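PDB 4AK9: cpftsy from Physcomitrella patens, which probably serves as the chloroplast receptor for the signal recognition particle, a GTPase that helps bring proteins to the thylakoid membrane. Local coordinates for residues 107-112 / 236-241; 113-118 / 199-204; 147-152 / 170-175; 191-196 / 229-234. One frame throughout, in Å; residues are numbered along the deposited sequence.

Contact 1: residues 107-112 / 236-241; sequences TELQLG and PNEVLL
Q110 and E238 make the one direct hydrogen bond between the two segments. The backbone N of Q110 gives it to E238 OE2 at 2.9 Å, with an N-H...O angle of 151°. It meets the oxygen on the anti side, 26° out of the carboxylate plane. The E238 chain is bent at chi2 (-75°), which turns the carboxylate toward the 107-112 loop. The aliphatic part of Q110 also lies against this oxygen, with CG 3.3 Å from E238 OE2.

Next to the acid is an apolar patch. L109 CD2 touches E238 CG at 3.9 Å and L240 CD1 at 4.0 Å, and the two leucine side chains cross at about a right angle. Further along, N237 CB lies 3.3 Å from Q110 O. N237 ND2 reaches the loop through two waters. Water 1 links it to Q110 O, and water 2 links it to L111 O.

Outside residues fix these groups. K293 NZ forms a salt bridge with E238 OE2 and also bonds to E108 O, so one lysine joins both segments. T265 OG1 bonds to E238 OE1. The buried carboxylate thus has partners on both oxygens, and the nearby lysine probably favours its charged form. N237 OD1 is held by V118 N.

The contact lays the loop between helix 85-101 and strand 117-123 against the start of strand 238-244. That strand belongs to the mostly parallel central sheet of the P-loop GTPase fold of SRP54-type proteins.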
# COMPACT_ATOMS: atom_id res chain seq x y z
N THR A 107 -14.58 10.25 -18.17
CA THR A 107 -14.73 8.88 -17.68
C THR A 107 -15.61 8.05 -18.61
O THR A 107 -15.66 6.80 -18.49
CB THR A 107 -15.36 8.87 -16.26
OG1 THR A 107 -16.64 9.54 -16.29
CG2 THR A 107 -14.46 9.58 -15.28
N GLU A 108 -16.34 8.72 -19.50
CA GLU A 108 -17.25 8.02 -20.41
C GLU A 108 -16.52 7.16 -21.42
O GLU A 108 -15.42 7.49 -21.87
CB GLU A 108 -18.11 9.01 -21.21
CG GLU A 108 -18.98 9.95 -20.36
CD GLU A 108 -20.20 9.26 -19.76
OE1 GLU A 108 -20.78 8.36 -20.43
OE2 GLU A 108 -20.59 9.62 -18.62
N LEU A 109 -17.17 6.07 -21.82
CA LEU A 109 -16.64 5.30 -22.94
C LEU A 109 -16.82 6.10 -24.23
O LEU A 109 -17.86 6.76 -24.42
CB LEU A 109 -17.36 3.97 -23.06
CG LEU A 109 -17.12 3.03 -21.88
CD1 LEU A 109 -17.97 1.79 -22.05
CD2 LEU A 109 -15.64 2.67 -21.78
N GLN A 110 -15.82 6.06 -25.10
CA GLN A 110 -15.84 6.83 -26.34
C GLN A 110 -16.08 5.87 -27.48
O GLN A 110 -15.15 5.24 -27.99
CB GLN A 110 -14.50 7.52 -26.57
CG GLN A 110 -14.00 8.35 -25.39
CD GLN A 110 -14.73 9.65 -25.26
OE1 GLN A 110 -14.39 10.65 -25.91
NE2 GLN A 110 -15.76 9.67 -24.41
N LEU A 111 -17.33 5.73 -27.88
CA LEU A 111 -17.66 4.69 -28.84
C LEU A 111 -17.63 5.25 -30.26
O LEU A 111 -17.70 4.50 -31.24
CB LEU A 111 -19.02 4.10 -28.53
CG LEU A 111 -19.13 3.57 -27.10
CD1 LEU A 111 -20.49 2.91 -26.90
CD2 LEU A 111 -18.02 2.57 -26.81
N GLY A 112 -17.52 6.57 -30.37
CA GLY A 112 -17.38 7.23 -31.65
C GLY A 112 -18.66 7.34 -32.46
O GLY A 112 -19.78 7.10 -31.96
N PRO A 236 -8.76 -0.09 -31.76
CA PRO A 236 -9.76 -0.12 -30.66
C PRO A 236 -10.19 1.28 -30.22
O PRO A 236 -9.35 2.19 -30.18
CB PRO A 236 -9.01 -0.84 -29.51
CG PRO A 236 -7.51 -0.55 -29.78
CD PRO A 236 -7.39 -0.47 -31.32
N ASN A 237 -11.46 1.45 -29.87
CA ASN A 237 -11.94 2.73 -29.37
C ASN A 237 -11.56 2.94 -27.91
O ASN A 237 -11.36 4.08 -27.49
CB ASN A 237 -13.45 2.80 -29.51
CG ASN A 237 -13.89 2.63 -30.95
OD1 ASN A 237 -13.92 1.52 -31.48
ND2 ASN A 237 -14.21 3.75 -31.60
N GLU A 238 -11.44 1.84 -27.16
CA GLU A 238 -11.02 1.86 -25.76
C GLU A 238 -10.06 0.70 -25.50
O GLU A 238 -10.20 -0.38 -26.07
CB GLU A 238 -12.24 1.75 -24.82
CG GLU A 238 -13.22 2.94 -24.86
CD GLU A 238 -12.67 4.18 -24.13
OE1 GLU A 238 -11.76 4.04 -23.26
OE2 GLU A 238 -13.16 5.30 -24.40
N VAL A 239 -9.05 0.94 -24.66
CA VAL A 239 -8.21 -0.13 -24.12
C VAL A 239 -8.35 0.04 -22.58
O VAL A 239 -7.89 1.01 -21.97
CB VAL A 239 -6.71 -0.06 -24.57
CG1 VAL A 239 -5.87 -1.15 -23.92
CG2 VAL A 239 -6.60 -0.15 -26.12
N LEU A 240 -9.06 -0.90 -21.98
CA LEU A 240 -9.43 -0.77 -20.57
C LEU A 240 -8.58 -1.74 -19.77
O LEU A 240 -8.62 -2.95 -19.97
CB LEU A 240 -10.93 -1.06 -20.40
CG LEU A 240 -11.83 -0.13 -21.20
CD1 LEU A 240 -13.30 -0.55 -21.07
CD2 LEU A 240 -11.63 1.32 -20.73
N LEU A 241 -7.78 -1.19 -18.85
CA LEU A 241 -6.94 -2.01 -17.98
C LEU A 241 -7.66 -2.36 -16.65
O LEU A 241 -8.08 -1.47 -15.88
CB LEU A 241 -5.60 -1.27 -17.71
CG LEU A 241 -4.69 -1.93 -16.69
CD1 LEU A 241 -4.20 -3.30 -17.18
CD2 LEU A 241 -3.49 -1.04 -16.37
O HOH W 1 -13.79 6.44 -30.24
O HOH W 2 -16.30 4.06 -33.79

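Contact 2: residues 113-118 / 199-204; sequences NSRPAV and DFDVVL
R115 reaches over to D199 and D201 with its guanidinium group. CB comes only near F200 O. The chain then bends at chi2 (103°) and again at chi3, which carries the tip over the other segment. NE is joined to F200 O by water 3, which lies at the guanidinium edge, in plane. CZ sits between two acids: D199 OD1 is over one face and D201 OD1 over the opposite face. NH1 forms a salt bridge with D201 OD1 at 2.9 Å, the two planes being 65° apart. R115 NH2 makes a weak hydrogen bond to D199 O, 2.6 Å away. R115 NH2 also lies 2.9 Å from D199 OD2. That salt bridge is one of charges alone, because the oxygen is well out of the guanidinium plane. The D199 carboxylate is turned only 20° from it. The other D201 oxygen, OD2, is held by K146 N.

P116 follows R115 through a cis peptide bond. Strands 117-123 and 202-205 run parallel as neighbours at the centre of the P-loop GTPase fold, and strand 117-123 leads to the probable Walker A loop. A117 N bonds to D201 O at 2.9 Å, and V203 N bonds to A117 O at 2.8 Å.

A117 and V202 share one face of the sheet, where F140 of helix 126-142 packs on V202. V118 and V203 share the other and lie side by side, with V118 CG2 4.1 Å from V203 CB. P116 CB touches V203 CG2 on this side, and A195 of helix 184-197 packs on both P116 and V203.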
# COMPACT_ATOMS: atom_id res chain seq x y z
N ASN A 113 -18.48 7.68 -33.73
CA ASN A 113 -19.59 7.92 -34.66
C ASN A 113 -20.06 6.65 -35.34
O ASN A 113 -21.26 6.47 -35.60
CB ASN A 113 -19.14 8.93 -35.73
CG ASN A 113 -17.86 8.50 -36.46
OD1 ASN A 113 -17.30 7.42 -36.20
ND2 ASN A 113 -17.39 9.34 -37.38
N SER A 114 -19.12 5.76 -35.64
CA SER A 114 -19.40 4.60 -36.46
C SER A 114 -19.44 3.34 -35.61
O SER A 114 -18.91 3.30 -34.50
CB SER A 114 -18.34 4.46 -37.55
OG SER A 114 -17.03 4.44 -36.99
N ARG A 115 -20.08 2.32 -36.16
CA ARG A 115 -20.16 1.03 -35.50
C ARG A 115 -19.53 -0.01 -36.43
O ARG A 115 -19.56 0.15 -37.65
CB ARG A 115 -21.62 0.69 -35.18
CG ARG A 115 -22.65 1.56 -35.89
CD ARG A 115 -23.30 0.82 -37.07
NE ARG A 115 -23.72 -0.53 -36.69
CZ ARG A 115 -24.80 -0.79 -35.96
NH1 ARG A 115 -25.56 0.21 -35.53
NH2 ARG A 115 -25.12 -2.04 -35.65
N PRO A 116 -18.95 -1.07 -35.85
CA PRO A 116 -18.93 -1.37 -34.42
C PRO A 116 -17.85 -0.59 -33.67
O PRO A 116 -16.80 -0.28 -34.25
CB PRO A 116 -18.57 -2.85 -34.39
CG PRO A 116 -17.73 -3.05 -35.60
CD PRO A 116 -18.20 -2.07 -36.64
N ALA A 117 -18.12 -0.25 -32.41
CA ALA A 117 -17.04 0.15 -31.51
C ALA A 117 -16.32 -1.11 -31.03
O ALA A 117 -16.92 -2.21 -30.96
CB ALA A 117 -17.58 0.93 -30.32
N VAL A 118 -15.04 -0.98 -30.71
CA VAL A 118 -14.26 -2.12 -30.27
C VAL A 118 -13.53 -1.76 -28.96
O VAL A 118 -12.78 -0.78 -28.90
CB VAL A 118 -13.24 -2.58 -31.31
CG1 VAL A 118 -12.37 -3.73 -30.77
CG2 VAL A 118 -13.96 -3.04 -32.61
N ASP A 199 -23.32 -6.18 -38.43
CA ASP A 199 -24.01 -5.02 -37.88
C ASP A 199 -24.11 -5.05 -36.34
O ASP A 199 -25.12 -4.61 -35.77
CB ASP A 199 -25.42 -4.92 -38.51
CG ASP A 199 -25.98 -3.51 -38.51
OD1 ASP A 199 -25.56 -2.69 -39.37
OD2 ASP A 199 -26.85 -3.22 -37.66
N PHE A 200 -23.07 -5.55 -35.67
CA PHE A 200 -22.97 -5.50 -34.20
C PHE A 200 -22.60 -4.09 -33.76
O PHE A 200 -21.91 -3.38 -34.49
CB PHE A 200 -21.90 -6.48 -33.71
CG PHE A 200 -22.36 -7.92 -33.63
CD1 PHE A 200 -22.24 -8.77 -34.72
CD2 PHE A 200 -22.90 -8.41 -32.45
CE1 PHE A 200 -22.66 -10.10 -34.64
CE2 PHE A 200 -23.33 -9.74 -32.36
CZ PHE A 200 -23.20 -10.59 -33.45
N ASP A 201 -23.01 -3.68 -32.57
CA ASP A 201 -22.72 -2.31 -32.13
C ASP A 201 -21.39 -2.20 -31.40
O ASP A 201 -20.73 -1.16 -31.47
CB ASP A 201 -23.82 -1.78 -31.23
CG ASP A 201 -25.17 -1.71 -31.94
OD1 ASP A 201 -25.32 -0.89 -32.87
OD2 ASP A 201 -26.09 -2.48 -31.54
N VAL A 202 -21.02 -3.26 -30.68
CA VAL A 202 -19.84 -3.19 -29.80
C VAL A 202 -19.20 -4.56 -29.79
O VAL A 202 -19.91 -5.57 -29.75
CB VAL A 202 -20.24 -2.87 -28.34
CG1 VAL A 202 -19.02 -2.96 -27.45
CG2 VAL A 202 -20.84 -1.47 -28.22
N VAL A 203 -17.87 -4.60 -29.86
CA VAL A 203 -17.13 -5.84 -29.71
C VAL A 203 -16.31 -5.71 -28.42
O VAL A 203 -15.58 -4.74 -28.25
CB VAL A 203 -16.14 -6.07 -30.84
CG1 VAL A 203 -15.36 -7.36 -30.63
CG2 VAL A 203 -16.87 -6.08 -32.19
N LEU A 204 -16.44 -6.69 -27.54
CA LEU A 204 -15.71 -6.71 -26.26
C LEU A 204 -14.63 -7.78 -26.34
O LEU A 204 -14.92 -8.97 -26.37
CB LEU A 204 -16.67 -7.01 -25.10
CG LEU A 204 -17.31 -5.90 -24.26
CD1 LEU A 204 -17.32 -4.58 -24.97
CD2 LEU A 204 -18.73 -6.25 -23.72
O HOH W 3 -21.89 -2.81 -37.13

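Contact 3: residues 147-152 / 170-175; sequences VLMAAG and TGSEIV
Backbone bonds pair V147, M149 and A151 with E173 and V175. E173 N gives to V147 O at 3.2 Å, the longest of the four. M149 N then gives to E173 O, and V175 N to M149 O, both at 2.7 Å. A151 N closes the series on V175 O at 2.9 Å. The strands are parallel and twisted by 29°.

They are joined through helix 158-170 as a beta-alpha-beta crossover, and strand 173-175 is the outermost on its side of the sheet within the chain. G171, with positive phi, ends the helix in a Schellman motif and turns the chain into the strand.

The apolar contacts fall on two faces. On one, L148 and V175 cross obliquely. L148 CD1 touches V175 CG2 at 3.9 Å, and the same methyl rests on E173 CB. Helix 184-197 covers this face, with A191 packing on A150 and V175. On the other face M149 CB meets I174 CG1, and L163 of helix 158-170 packs on both residues.

The M149 chain is extended beyond CG (chi2 178°, chi3 180°). This lifts CE off the face of the sheet, leaning back toward the start of the strand, to two hydroxyls. M149 CE ends 3.6 Å from T170 OG1 and close to S172 OG.

Those hydroxyls are the polar element. S172 OG donates to T170 OG1 at 2.9 Å, and T170 OG1 is also bonded to W166 O and A167 O in the last turn of the helix. S172 OG lies 3.6 Å from V147 CB.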
# COMPACT_ATOMS: atom_id res chain seq x y z
N VAL A 147 -24.09 -6.83 -28.68
CA VAL A 147 -22.72 -7.08 -28.24
C VAL A 147 -22.15 -8.38 -28.79
O VAL A 147 -22.84 -9.41 -28.79
CB VAL A 147 -22.64 -7.20 -26.68
CG1 VAL A 147 -21.23 -7.55 -26.23
CG2 VAL A 147 -23.11 -5.92 -26.03
N LEU A 148 -20.90 -8.33 -29.25
CA LEU A 148 -20.16 -9.53 -29.62
C LEU A 148 -18.92 -9.67 -28.75
O LEU A 148 -18.13 -8.73 -28.64
CB LEU A 148 -19.74 -9.47 -31.10
CG LEU A 148 -18.82 -10.59 -31.58
CD1 LEU A 148 -19.58 -11.92 -31.61
CD2 LEU A 148 -18.21 -10.30 -32.98
N MET A 149 -18.73 -10.84 -28.15
CA MET A 149 -17.54 -11.07 -27.34
C MET A 149 -16.48 -11.79 -28.13
O MET A 149 -16.79 -12.64 -28.98
CB MET A 149 -17.88 -11.86 -26.06
CG MET A 149 -18.81 -11.13 -25.12
SD MET A 149 -19.16 -12.19 -23.70
CE MET A 149 -20.23 -11.17 -22.74
N ALA A 150 -15.21 -11.48 -27.86
CA ALA A 150 -14.10 -12.14 -28.53
C ALA A 150 -13.14 -12.73 -27.52
O ALA A 150 -12.57 -12.01 -26.67
CB ALA A 150 -13.36 -11.14 -29.43
N ALA A 151 -12.96 -14.05 -27.60
CA ALA A 151 -12.15 -14.78 -26.64
C ALA A 151 -10.68 -14.80 -27.03
O ALA A 151 -10.16 -15.83 -27.49
CB ALA A 151 -12.68 -16.19 -26.43
N GLY A 152 -10.01 -13.66 -26.85
CA GLY A 152 -8.63 -13.53 -27.31
C GLY A 152 -7.61 -13.93 -26.27
O GLY A 152 -6.41 -13.93 -26.54
N THR A 170 -25.71 -12.97 -20.64
CA THR A 170 -26.01 -11.61 -21.07
C THR A 170 -26.69 -11.55 -22.41
O THR A 170 -27.11 -10.48 -22.84
CB THR A 170 -24.75 -10.73 -21.14
OG1 THR A 170 -23.80 -11.33 -22.03
CG2 THR A 170 -24.14 -10.56 -19.76
N GLY A 171 -26.79 -12.68 -23.10
CA GLY A 171 -27.42 -12.68 -24.40
C GLY A 171 -26.53 -12.07 -25.47
O GLY A 171 -27.01 -11.51 -26.46
N SER A 172 -25.22 -12.18 -25.26
CA SER A 172 -24.24 -11.69 -26.24
C SER A 172 -23.79 -12.85 -27.09
O SER A 172 -23.80 -14.00 -26.64
CB SER A 172 -23.01 -11.12 -25.51
OG SER A 172 -23.40 -10.09 -24.62
N GLU A 173 -23.38 -12.56 -28.32
CA GLU A 173 -22.74 -13.56 -29.18
C GLU A 173 -21.26 -13.63 -28.83
O GLU A 173 -20.73 -12.71 -28.20
CB GLU A 173 -22.92 -13.21 -30.66
CG GLU A 173 -24.38 -13.02 -31.07
CD GLU A 173 -25.19 -14.32 -30.98
OE1 GLU A 173 -24.76 -15.33 -31.58
OE2 GLU A 173 -26.25 -14.32 -30.30
N ILE A 174 -20.59 -14.70 -29.25
CA ILE A 174 -19.18 -14.85 -28.93
C ILE A 174 -18.38 -15.51 -30.05
O ILE A 174 -18.86 -16.46 -30.69
CB ILE A 174 -18.97 -15.63 -27.60
CG1 ILE A 174 -17.48 -15.81 -27.28
CG2 ILE A 174 -19.65 -17.01 -27.64
CD1 ILE A 174 -17.20 -16.13 -25.82
N VAL A 175 -17.18 -14.98 -30.31
CA VAL A 175 -16.24 -15.60 -31.23
C VAL A 175 -15.13 -16.26 -30.42
O VAL A 175 -14.51 -15.62 -29.55
CB VAL A 175 -15.58 -14.57 -32.18
CG1 VAL A 175 -14.40 -15.20 -32.93
CG2 VAL A 175 -16.62 -13.96 -33.15

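Contact 4: residues 191-196 / 229-234; sequences AVRRAV and SKALSS
V192 is the main bump on helix 184-197, and it presses into the corner formed by A231 and L232. Its CG1 lies anti to the backbone N (chi1 180°) and meets L232 CB at 3.6 Å. The same methyl is 3.8 Å from A231 CB. V192 and L232 cross at about a right angle.

A231 fills a shallow hollow in return. Its methyl sits against V192 CB and CG1 on one side and reaches R193 CG at 4.3 Å on the other. The closest backbone approach is here, with 6.1 Å between A231 CA and R193 CA.

L232 is the first residue after the helix, and its side chain still points at helix 184-197. It reaches one turn along that helix, where its CD1 touches V196 CG2 at 4.2 Å. V192 and V196 thus make a short apolar ridge for the leucine to lie on. The contact is wholly apolar and small, and it is near the surface.

L232 also packs on P116, just before strand 117-123, and A195 reaches the same proline. Helix 184-197 turns A191 and A195 toward strand 147-150, and A191 also meets strand 173-175.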
# COMPACT_ATOMS: atom_id res chain seq x y z
N ALA A 191 -13.32 -11.71 -35.01
CA ALA A 191 -14.48 -11.10 -34.36
C ALA A 191 -14.76 -9.71 -34.87
O ALA A 191 -15.92 -9.33 -35.01
CB ALA A 191 -14.28 -11.05 -32.84
N VAL A 192 -13.71 -8.92 -35.13
CA VAL A 192 -13.97 -7.58 -35.62
C VAL A 192 -14.61 -7.62 -37.02
O VAL A 192 -15.59 -6.89 -37.28
CB VAL A 192 -12.74 -6.68 -35.60
CG1 VAL A 192 -13.09 -5.32 -36.12
CG2 VAL A 192 -12.23 -6.55 -34.14
N ARG A 193 -14.09 -8.49 -37.87
CA ARG A 193 -14.65 -8.66 -39.22
C ARG A 193 -16.10 -9.06 -39.15
O ARG A 193 -16.95 -8.49 -39.85
CB ARG A 193 -13.87 -9.72 -39.99
CG ARG A 193 -12.47 -9.29 -40.40
CD ARG A 193 -11.92 -10.21 -41.49
NE ARG A 193 -11.81 -11.61 -41.06
CZ ARG A 193 -10.73 -12.11 -40.45
NH1 ARG A 193 -9.69 -11.33 -40.21
NH2 ARG A 193 -10.69 -13.39 -40.10
N ARG A 194 -16.39 -10.02 -38.28
CA ARG A 194 -17.76 -10.52 -38.13
C ARG A 194 -18.69 -9.42 -37.65
O ARG A 194 -19.84 -9.33 -38.07
CB ARG A 194 -17.79 -11.72 -37.18
CG ARG A 194 -19.21 -12.20 -36.91
CD ARG A 194 -19.26 -13.54 -36.19
NE ARG A 194 -20.60 -13.74 -35.65
CZ ARG A 194 -20.91 -14.61 -34.69
NH1 ARG A 194 -19.96 -15.37 -34.15
NH2 ARG A 194 -22.17 -14.70 -34.27
N ALA A 195 -18.18 -8.55 -36.78
CA ALA A 195 -19.02 -7.49 -36.26
C ALA A 195 -19.33 -6.45 -37.33
O ALA A 195 -20.40 -5.86 -37.31
CB ALA A 195 -18.34 -6.81 -35.11
N VAL A 196 -18.37 -6.20 -38.21
CA VAL A 196 -18.59 -5.23 -39.28
C VAL A 196 -19.63 -5.80 -40.25
O VAL A 196 -20.58 -5.11 -40.65
CB VAL A 196 -17.29 -4.90 -40.04
CG1 VAL A 196 -17.59 -3.95 -41.20
CG2 VAL A 196 -16.24 -4.28 -39.09
N SER A 229 -6.81 -3.09 -35.36
CA SER A 229 -6.79 -1.85 -36.18
C SER A 229 -6.78 -2.12 -37.69
O SER A 229 -7.29 -1.32 -38.47
CB SER A 229 -5.61 -0.95 -35.82
OG SER A 229 -5.77 -0.44 -34.49
N LYS A 230 -6.18 -3.22 -38.09
CA LYS A 230 -6.20 -3.60 -39.51
C LYS A 230 -7.60 -4.03 -39.95
O LYS A 230 -8.05 -3.70 -41.05
CB LYS A 230 -5.21 -4.72 -39.76
CG LYS A 230 -5.24 -5.25 -41.18
CD LYS A 230 -4.07 -6.17 -41.42
CE LYS A 230 -4.29 -6.99 -42.68
NZ LYS A 230 -3.10 -7.85 -42.94
N ALA A 231 -8.31 -4.77 -39.09
CA ALA A 231 -9.68 -5.19 -39.41
C ALA A 231 -10.62 -4.01 -39.42
O ALA A 231 -11.59 -3.98 -40.18
CB ALA A 231 -10.17 -6.25 -38.43
N LEU A 232 -10.36 -3.03 -38.56
CA LEU A 232 -11.20 -1.84 -38.51
C LEU A 232 -10.37 -0.67 -38.03
O LEU A 232 -9.92 -0.64 -36.87
CB LEU A 232 -12.41 -2.08 -37.57
CG LEU A 232 -13.44 -0.97 -37.45
CD1 LEU A 232 -14.10 -0.68 -38.81
CD2 LEU A 232 -14.51 -1.38 -36.45
N SER A 233 -10.13 0.29 -38.92
CA SER A 233 -9.15 1.34 -38.65
C SER A 233 -9.49 2.25 -37.47
O SER A 233 -8.59 2.84 -36.88
CB SER A 233 -8.82 2.15 -39.92
OG SER A 233 -9.81 3.12 -40.16
N SER A 234 -10.78 2.34 -37.12
CA SER A 234 -11.21 3.16 -35.97
C SER A 234 -11.01 2.46 -34.62
O SER A 234 -11.26 3.03 -33.54
CB SER A 234 -12.69 3.58 -36.13
OG SER A 234 -13.54 2.46 -36.37

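In the fold
The chain opens contact 1 at 107-112 and contact 2 directly after it, at 113-118. Contact 3 opens at 147-152 and closes first, at 170-175. It is nested inside the loops of both earlier contacts. Contact 4 opens at 191-196, before contact 2 closes at 199-204, and closes at 229-234, so contacts 2 and 4 cross. Contact 1 closes last, at 236-241, around all the others. Contacts 1, 2 and 3 all reach one sheet: N237 N probably bonds to V118 O, and L204 N to L148 O. Contact 4 ties helix 184-197 to the end of helix 215-231 and the loop after it. A195 O probably accepts from F200 N, and A191 packs against V175.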